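Local coordinates for protein MAR1 Ribonuclease (Caenorhabditis elegans, PDB 2B34) that is probably a hydrolase of the isochorismatase family, possibly a ribonuclease, and assembles from four copies of one chain, at residues I10-S15 against R48-P53; R41-A46 against A163-L168; S28-F33 against A135-S140. One frame throughout, in Å; residues are numbered along the deposited sequence.

Contact 1: residues I10-S15 against R48-P53; sequences INPTNS and RILSIP
P12 lies against L50 and I52, where the chain leaves helix 33-49 and turns toward strand 54-59. The branched side chain of I52 reaches across from CB in two directions. Its CG2 branch faces the backbone of S15, 3.4 Å from S15 O; the other branch starts at CG1, 3.6 Å from P12 CA, and ends at CD1, which stays beside the same P12 CA, 3.8 Å away. With chi1 at -69°, CG1 sits beside the I52 backbone N and CG2 swings round to S15. Cutting I52 back to an alanine would remove both branches and is likely to leave P12 and the S15 carbonyl without their apolar neighbour. P12 CB and CG also meet L50 CB, CB to CB at 4.1 Å, and P53 CD packs on S15 O at 3.3 Å. Proline suits its place, because its fixed phi fits the Asx turn in which N11 OD1 accepts from T13 N (2.9 Å) and also from T13 OG1. S51, with positive phi, is the C-prime residue of the Schellman motif that ends the helix. Together these turns form a corner of a beta-alpha-beta crossover, where the end of helix 33-49 meets the entry to strand 15-20.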
loop_
_atom_site.group_PDB
_atom_site.type_symbol
_atom_site.label_atom_id
_atom_site.label_comp_id
_atom_site.label_asym_id
_atom_site.label_seq_id
_atom_site.Cartn_x
_atom_site.Cartn_y
_atom_site.Cartn_z
ATOM N N ILE A 10 -5.072 9.102 -20.137
ATOM C CA ILE A 10 -4.211 10.069 -20.805
ATOM C C ILE A 10 -4.076 9.793 -22.297
ATOM O O ILE A 10 -3.909 8.648 -22.725
ATOM C CB ILE A 10 -2.786 10.125 -20.190
ATOM C CG1 ILE A 10 -2.192 8.716 -20.028
ATOM C CG2 ILE A 10 -2.799 10.883 -18.881
ATOM C CD1 ILE A 10 -0.670 8.690 -19.871
ATOM N N ASN A 11 -4.167 10.865 -23.074
ATOM C CA ASN A 11 -3.756 10.859 -24.470
ATOM C C ASN A 11 -3.076 12.202 -24.766
ATOM O O ASN A 11 -3.141 13.110 -23.931
ATOM C CB ASN A 11 -4.941 10.551 -25.409
ATOM C CG ASN A 11 -6.059 11.580 -25.326
ATOM O OD1 ASN A 11 -5.819 12.788 -25.324
ATOM N ND2 ASN A 11 -7.293 11.098 -25.284
ATOM N N PRO A 12 -2.396 12.326 -25.922
ATOM C CA PRO A 12 -1.696 13.577 -26.252
ATOM C C PRO A 12 -2.564 14.839 -26.286
ATOM O O PRO A 12 -2.025 15.945 -26.188
ATOM C CB PRO A 12 -1.114 13.296 -27.643
ATOM C CG PRO A 12 -0.986 11.799 -27.695
ATOM C CD PRO A 12 -2.196 11.304 -26.969
ATOM N N THR A 13 -3.881 14.683 -26.414
ATOM C CA THR A 13 -4.777 15.840 -26.549
ATOM C C THR A 13 -5.409 16.332 -25.239
ATOM O O THR A 13 -5.974 17.427 -25.202
ATOM C CB THR A 13 -5.888 15.609 -27.610
ATOM O OG1 THR A 13 -6.694 14.487 -27.236
ATOM C CG2 THR A 13 -5.283 15.367 -28.991
ATOM N N ASN A 14 -5.308 15.540 -24.171
ATOM C CA ASN A 14 -5.888 15.932 -22.879
ATOM C C ASN A 14 -4.866 16.104 -21.745
ATOM O O ASN A 14 -5.246 16.242 -20.577
ATOM C CB ASN A 14 -7.005 14.952 -22.470
ATOM C CG ASN A 14 -6.479 13.571 -22.083
ATOM O OD1 ASN A 14 -5.269 13.342 -22.006
ATOM N ND2 ASN A 14 -7.401 12.644 -21.818
ATOM N N SER A 15 -3.583 16.108 -22.101
ATOM C CA SER A 15 -2.492 16.040 -21.129
ATOM C C SER A 15 -1.473 17.176 -21.230
ATOM O O SER A 15 -1.286 17.776 -22.288
ATOM C CB SER A 15 -1.758 14.698 -21.254
ATOM O OG SER A 15 -2.623 13.609 -20.969
ATOM N N ARG A 48 7.392 16.398 -26.723
ATOM C CA ARG A 48 7.723 17.120 -27.958
ATOM C C ARG A 48 7.237 16.349 -29.193
ATOM O O ARG A 48 6.636 16.925 -30.101
ATOM C CB ARG A 48 9.234 17.384 -28.039
ATOM C CG ARG A 48 9.682 18.244 -29.228
ATOM C CD ARG A 48 11.204 18.191 -29.440
ATOM N NE ARG A 48 11.657 16.849 -29.811
ATOM C CZ ARG A 48 12.450 16.072 -29.072
ATOM N NH1 ARG A 48 12.930 16.491 -27.905
ATOM N NH2 ARG A 48 12.773 14.866 -29.513
ATOM N N ILE A 49 7.495 15.043 -29.204
ATOM C CA ILE A 49 7.084 14.153 -30.292
ATOM C C ILE A 49 5.568 14.136 -30.463
ATOM O O ILE A 49 5.060 14.219 -31.586
ATOM C CB ILE A 49 7.621 12.701 -30.073
ATOM C CG1 ILE A 49 9.154 12.651 -30.173
ATOM C CG2 ILE A 49 6.969 11.700 -31.037
ATOM C CD1 ILE A 49 9.734 13.233 -31.457
ATOM N N LEU A 50 4.854 14.052 -29.343
ATOM C CA LEU A 50 3.398 13.910 -29.353
ATOM C C LEU A 50 2.647 15.238 -29.275
ATOM O O LEU A 50 1.418 15.251 -29.191
ATOM C CB LEU A 50 2.945 12.967 -28.232
ATOM C CG LEU A 50 3.516 11.541 -28.260
ATOM C CD1 LEU A 50 3.213 10.802 -26.961
ATOM C CD2 LEU A 50 3.014 10.752 -29.466
ATOM N N SER A 51 3.388 16.346 -29.323
ATOM C CA SER A 51 2.817 17.703 -29.266
ATOM C C SER A 51 2.012 17.934 -27.983
ATOM O O SER A 51 0.950 18.562 -28.005
ATOM C CB SER A 51 1.957 17.998 -30.506
ATOM O OG SER A 51 2.709 17.878 -31.700
ATOM N N ILE A 52 2.523 17.405 -26.872
ATOM C CA ILE A 52 1.913 17.596 -25.560
ATOM C C ILE A 52 2.503 18.851 -24.916
ATOM O O ILE A 52 3.726 18.975 -24.817
ATOM C CB ILE A 52 2.131 16.357 -24.654
ATOM C CG1 ILE A 52 1.320 15.171 -25.181
ATOM C CG2 ILE A 52 1.788 16.658 -23.188
ATOM C CD1 ILE A 52 1.755 13.827 -24.624
ATOM N N PRO A 53 1.634 19.787 -24.481
ATOM C CA PRO A 53 2.076 21.019 -23.835
ATOM C C PRO A 53 2.980 20.720 -22.644
ATOM O O PRO A 53 2.645 19.878 -21.804
ATOM C CB PRO A 53 0.766 21.655 -23.361
ATOM C CG PRO A 53 -0.261 21.107 -24.265
ATOM C CD PRO A 53 0.165 19.718 -24.577
#

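Contact 2: residues R41-A46 against A163-L168; sequences RRLIDA and ATILGL
Two helices side by side on one face of the parallel sheet, 33-49 and 161-169, meet here as part of the layered alpha/beta fold of the isochorismatase family. Segments 41-46 and 163-168 run nearly parallel, 14° apart, with axes 10.6 Å from each other. The main bridge is I165. Its CG1 stands beside the backbone N (chi1 -50°), and chi2 at -56° turns CD1 toward the other helix, where it touches A46 CB at 3.4 Å, tighter than an ordinary carbon contact. A small alanine suits this spot because it lets the isoleucine tip come right up to the helix. L43 takes the same methyl from another direction, its CD2 lying 4.0 Å from I165 CD1; CD2 also meets T164 CG2, the L43 and T164 side chains crossing at about a right angle. T164 can sit in this apolar setting since its hydroxyl bonds to T160 O. Toward the sheet, L43 rests on I105 and V107 of strand 103-109, while L183 of helix 177-183 packs on A46. On the far flank of helix 33-49, R41 NE forms a salt bridge to D45 OD1 at 2.8 Å, nearly straight and in the guanidinium plane.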
loop_
_atom_site.group_PDB
_atom_site.type_symbol
_atom_site.label_atom_id
_atom_site.label_comp_id
_atom_site.label_asym_id
_atom_site.label_seq_id
_atom_site.Cartn_x
_atom_site.Cartn_y
_atom_site.Cartn_z
ATOM N N ARG A 41 14.180 13.369 -19.215
ATOM C CA ARG A 41 14.458 13.689 -20.628
ATOM C C ARG A 41 13.626 12.832 -21.591
ATOM O O ARG A 41 13.210 13.309 -22.648
ATOM C CB ARG A 41 15.963 13.591 -20.931
ATOM C CG ARG A 41 16.384 13.875 -22.394
ATOM C CD ARG A 41 15.986 15.274 -22.906
ATOM N NE ARG A 41 16.144 15.357 -24.360
ATOM C CZ ARG A 41 17.259 15.739 -24.983
ATOM N NH1 ARG A 41 18.328 16.101 -24.289
ATOM N NH2 ARG A 41 17.305 15.759 -26.310
ATOM N N ARG A 42 13.370 11.577 -21.216
ATOM C CA ARG A 42 12.509 10.685 -22.011
ATOM C C ARG A 42 11.086 11.218 -22.149
ATOM O O ARG A 42 10.500 11.163 -23.237
ATOM C CB ARG A 42 12.480 9.270 -21.422
ATOM C CG ARG A 42 13.772 8.512 -21.592
ATOM C CD ARG A 42 13.762 7.203 -20.821
ATOM N NE ARG A 42 15.009 6.461 -21.014
ATOM C CZ ARG A 42 15.104 5.135 -21.010
ATOM N NH1 ARG A 42 14.025 4.381 -20.839
ATOM N NH2 ARG A 42 16.280 4.561 -21.194
ATOM N N LEU A 43 10.535 11.727 -21.045
ATOM C CA LEU A 43 9.189 12.290 -21.043
ATOM C C LEU A 43 9.111 13.607 -21.803
ATOM O O LEU A 43 8.144 13.851 -22.526
ATOM C CB LEU A 43 8.671 12.456 -19.615
ATOM C CG LEU A 43 8.054 11.143 -19.129
ATOM C CD1 LEU A 43 8.558 10.782 -17.764
ATOM C CD2 LEU A 43 6.528 11.170 -19.206
ATOM N N ILE A 44 10.132 14.447 -21.627
ATOM C CA ILE A 44 10.259 15.697 -22.379
ATOM C C ILE A 44 10.307 15.436 -23.892
ATOM O O ILE A 44 9.618 16.111 -24.653
ATOM C CB ILE A 44 11.479 16.518 -21.898
ATOM C CG1 ILE A 44 11.141 17.240 -20.590
ATOM C CG2 ILE A 44 11.915 17.527 -22.954
ATOM C CD1 ILE A 44 12.354 17.697 -19.797
ATOM N N ASP A 45 11.109 14.452 -24.307
ATOM C CA ASP A 45 11.190 14.033 -25.709
ATOM C C ASP A 45 9.849 13.499 -26.206
ATOM O O ASP A 45 9.414 13.831 -27.311
ATOM C CB ASP A 45 12.252 12.945 -25.900
ATOM C CG ASP A 45 13.675 13.465 -25.774
ATOM O OD1 ASP A 45 13.917 14.684 -25.914
ATOM O OD2 ASP A 45 14.570 12.623 -25.538
ATOM N N ALA A 46 9.206 12.666 -25.386
ATOM C CA ALA A 46 7.896 12.109 -25.716
ATOM C C ALA A 46 6.849 13.200 -25.884
ATOM O O ALA A 46 6.037 13.134 -26.805
ATOM C CB ALA A 46 7.455 11.108 -24.667
ATOM N N ALA A 163 5.415 3.063 -18.876
ATOM C CA ALA A 163 3.960 2.938 -18.784
ATOM C C ALA A 163 3.268 4.170 -19.375
ATOM O O ALA A 163 2.288 4.044 -20.110
ATOM C CB ALA A 163 3.525 2.725 -17.342
ATOM N N THR A 164 3.796 5.352 -19.059
ATOM C CA THR A 164 3.220 6.616 -19.525
ATOM C C THR A 164 3.380 6.822 -21.037
ATOM O O THR A 164 2.403 7.148 -21.717
ATOM C CB THR A 164 3.782 7.824 -18.734
ATOM O OG1 THR A 164 3.577 7.609 -17.334
ATOM C CG2 THR A 164 3.091 9.125 -19.130
ATOM N N ILE A 165 4.593 6.618 -21.555
ATOM C CA ILE A 165 4.892 6.845 -22.980
ATOM C C ILE A 165 4.010 5.964 -23.865
ATOM O O ILE A 165 3.388 6.446 -24.814
ATOM C CB ILE A 165 6.387 6.554 -23.338
ATOM C CG1 ILE A 165 7.373 7.249 -22.386
ATOM C CG2 ILE A 165 6.682 6.911 -24.796
ATOM C CD1 ILE A 165 7.233 8.737 -22.268
ATOM N N LEU A 166 3.966 4.677 -23.530
ATOM C CA LEU A 166 3.197 3.688 -24.276
ATOM C C LEU A 166 1.698 3.823 -24.036
ATOM O O LEU A 166 0.899 3.485 -24.910
ATOM C CB LEU A 166 3.674 2.274 -23.936
ATOM C CG LEU A 166 5.038 1.878 -24.511
ATOM C CD1 LEU A 166 5.489 0.551 -23.953
ATOM C CD2 LEU A 166 4.997 1.830 -26.042
ATOM N N GLY A 167 1.327 4.303 -22.851
ATOM C CA GLY A 167 -0.068 4.595 -22.528
ATOM C C GLY A 167 -0.621 5.738 -23.363
ATOM O O GLY A 167 -1.791 5.727 -23.743
ATOM N N LEU A 168 0.227 6.722 -23.654
ATOM C CA LEU A 168 -0.163 7.863 -24.484
ATOM C C LEU A 168 -0.492 7.474 -25.929
ATOM O O LEU A 168 -1.393 8.060 -26.533
ATOM C CB LEU A 168 0.913 8.959 -24.456
ATOM C CG LEU A 168 1.022 9.809 -23.182
ATOM C CD1 LEU A 168 2.414 10.443 -23.062
ATOM C CD2 LEU A 168 -0.078 10.876 -23.116
#

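Contact 3: residues S28-F33 against A135-S140; sequences SNIKYF and AVSSRS
A type II turn from I30 to F33 lies against the end of strand 128-137 and the loop that follows, and its backbone is tied on by K31 N, which gives its hydrogen to S138 O at 2.9 Å (154°). One residue back, S137 adds a second bond: its CB points toward the turn, and with chi1 at -166° the hydroxyl reaches out to donate to K31 O at 2.6 Å. Both polar groups of the K31 backbone are thus held by neighbouring residues of the other segment, and serine suits the place because its short hydroxyl reaches the K31 carbonyl directly from the backbone. I30 provides the apolar part, with CG2 3.8 Å from S137 CB and CD1 passing near the backbone of R139. The aliphatic part of K31 bends at chi2 (-64°), so that CG and CE lie along R139 O, CG at 3.3 Å. R139 runs beside N29 O, its CB 3.1 Å away and its CA making a CH...O contact of 3.2 Å. Its guanidinium then leaves this chain, pairing, all on the third subunit, with E162 in a salt bridge and with the I184 and L185 carbonyl oxygens; arginine's length and several N-H groups suit that task. S138 turns the other way and bonds through OG to H112. Each segment also leads into a helix, with Y32 at the N-cap position of helix 33-49 and S140 OG capping helix 141-154 through weak bonds to the backbone N of T142 and D143. The contact joins the loop after strand 15-20 to the C-terminal end of strand 128-137, on the edge where alpha/beta folds of this type commonly place their active sites.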
loop_
_atom_site.group_PDB
_atom_site.type_symbol
_atom_site.label_atom_id
_atom_site.label_comp_id
_atom_site.label_asym_id
_atom_site.label_seq_id
_atom_site.Cartn_x
_atom_site.Cartn_y
_atom_site.Cartn_z
ATOM N N SER A 28 23.810 17.316 -6.509
ATOM C CA SER A 28 24.535 16.529 -5.524
ATOM C C SER A 28 23.709 16.249 -4.263
ATOM O O SER A 28 24.182 15.583 -3.346
ATOM C CB SER A 28 25.869 17.204 -5.183
ATOM O OG SER A 28 25.700 18.219 -4.216
ATOM N N ASN A 29 22.471 16.736 -4.234
ATOM C CA ASN A 29 21.617 16.596 -3.051
ATOM C C ASN A 29 20.323 15.836 -3.308
ATOM O O ASN A 29 19.376 15.979 -2.547
ATOM C CB ASN A 29 21.259 17.972 -2.464
ATOM C CG ASN A 29 22.445 18.903 -2.377
ATOM O OD1 ASN A 29 22.823 19.546 -3.365
ATOM N ND2 ASN A 29 23.032 18.998 -1.193
ATOM N N ILE A 30 20.259 15.065 -4.385
ATOM C CA ILE A 30 19.041 14.318 -4.718
ATOM C C ILE A 30 19.404 12.867 -5.005
ATOM O O ILE A 30 20.277 12.598 -5.830
ATOM C CB ILE A 30 18.294 14.931 -5.958
ATOM C CG1 ILE A 30 17.829 16.382 -5.703
ATOM C CG2 ILE A 30 17.131 14.040 -6.407
ATOM C CD1 ILE A 30 16.655 16.553 -4.717
ATOM N N LYS A 31 18.744 11.934 -4.323
ATOM C CA LYS A 31 18.943 10.505 -4.591
ATOM C C LYS A 31 18.589 10.201 -6.039
ATOM O O LYS A 31 17.532 10.617 -6.519
ATOM C CB LYS A 31 18.105 9.636 -3.642
ATOM C CG LYS A 31 18.469 9.778 -2.166
ATOM C CD LYS A 31 19.892 9.301 -1.881
ATOM C CE LYS A 31 20.246 9.474 -0.403
ATOM N NZ LYS A 31 21.407 8.621 -0.020
ATOM N N TYR A 32 19.490 9.499 -6.726
ATOM C CA TYR A 32 19.333 9.131 -8.138
ATOM C C TYR A 32 19.113 10.329 -9.069
ATOM O O TYR A 32 18.302 10.263 -9.997
ATOM C CB TYR A 32 18.206 8.100 -8.328
ATOM C CG TYR A 32 18.287 6.901 -7.411
ATOM C CD1 TYR A 32 19.090 5.803 -7.730
ATOM C CD2 TYR A 32 17.554 6.860 -6.226
ATOM C CE1 TYR A 32 19.159 4.692 -6.885
ATOM C CE2 TYR A 32 17.617 5.760 -5.378
ATOM C CZ TYR A 32 18.420 4.682 -5.712
ATOM O OH TYR A 32 18.475 3.595 -4.868
ATOM N N PHE A 33 19.837 11.421 -8.829
ATOM C CA PHE A 33 19.696 12.610 -9.671
ATOM C C PHE A 33 19.985 12.317 -11.160
ATOM O O PHE A 33 19.161 12.636 -12.019
ATOM C CB PHE A 33 20.538 13.780 -9.144
ATOM C CG PHE A 33 20.244 15.090 -9.822
ATOM C CD1 PHE A 33 19.133 15.847 -9.453
ATOM C CD2 PHE A 33 21.070 15.566 -10.837
ATOM C CE1 PHE A 33 18.852 17.066 -10.079
ATOM C CE2 PHE A 33 20.795 16.780 -11.471
ATOM C CZ PHE A 33 19.686 17.532 -11.089
ATOM N N ALA A 135 11.123 9.267 -12.301
ATOM C CA ALA A 135 11.589 10.590 -12.697
ATOM C C ALA A 135 11.332 11.596 -11.570
ATOM O O ALA A 135 11.443 12.813 -11.767
ATOM C CB ALA A 135 10.901 11.022 -13.985
ATOM N N VAL A 136 10.998 11.072 -10.389
ATOM C CA VAL A 136 10.696 11.876 -9.197
ATOM C C VAL A 136 11.512 11.360 -8.002
ATOM O O VAL A 136 11.550 10.154 -7.743
ATOM C CB VAL A 136 9.170 11.870 -8.876
ATOM C CG1 VAL A 136 8.876 12.474 -7.501
ATOM C CG2 VAL A 136 8.386 12.622 -9.948
ATOM N N SER A 137 12.176 12.269 -7.290
ATOM C CA SER A 137 13.027 11.890 -6.160
ATOM C C SER A 137 13.189 13.001 -5.107
ATOM O O SER A 137 12.700 14.115 -5.293
ATOM C CB SER A 137 14.398 11.428 -6.665
ATOM O OG SER A 137 15.112 10.770 -5.642
ATOM N N SER A 138 13.880 12.673 -4.012
ATOM C CA SER A 138 14.148 13.603 -2.909
ATOM C C SER A 138 15.594 13.458 -2.437
ATOM O O SER A 138 16.309 12.564 -2.889
ATOM C CB SER A 138 13.222 13.314 -1.720
ATOM O OG SER A 138 11.860 13.480 -2.056
ATOM N N ARG A 139 16.009 14.324 -1.511
ATOM C CA ARG A 139 17.314 14.202 -0.855
ATOM C C ARG A 139 17.375 12.936 0.007
ATOM O O ARG A 139 18.389 12.242 0.037
ATOM C CB ARG A 139 17.621 15.456 -0.022
ATOM C CG ARG A 139 18.931 15.399 0.761
ATOM C CD ARG A 139 19.303 16.746 1.396
ATOM N NE ARG A 139 18.272 17.234 2.313
ATOM C CZ ARG A 139 18.505 17.985 3.387
ATOM N NH1 ARG A 139 19.747 18.341 3.704
ATOM N NH2 ARG A 139 17.492 18.372 4.154
ATOM N N SER A 140 16.274 12.642 0.692
ATOM C CA SER A 140 16.153 11.455 1.535
ATOM C C SER A 140 15.250 10.396 0.904
ATOM O O SER A 140 14.193 10.724 0.361
ATOM C CB SER A 140 15.587 11.853 2.898
ATOM O OG SER A 140 15.047 10.729 3.564
#

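Helix 33-49 connects all three contacts: contact 3 lies at its start, contact 2 along its later half, and contact 1 at its end. Contacts 1 and 2 are neighbours, their centres 9 Å apart, and touch through L168, which packs on P12 and I52. Contact 3 lies about 20 Å from contact 2 and 27 Å from contact 1, centre to centre, with contacts 1 and 3 on opposite sides of the chain's centre. Along the sequence the segments alternate, from 10-15 through 28-33, 41-46, 48-53 and 135-140 to 163-168. Early and late parts of the chain are thereby joined around one sheet, and contacts 2 and 3 also border neighbouring subunits, whereas contact 1 meets none.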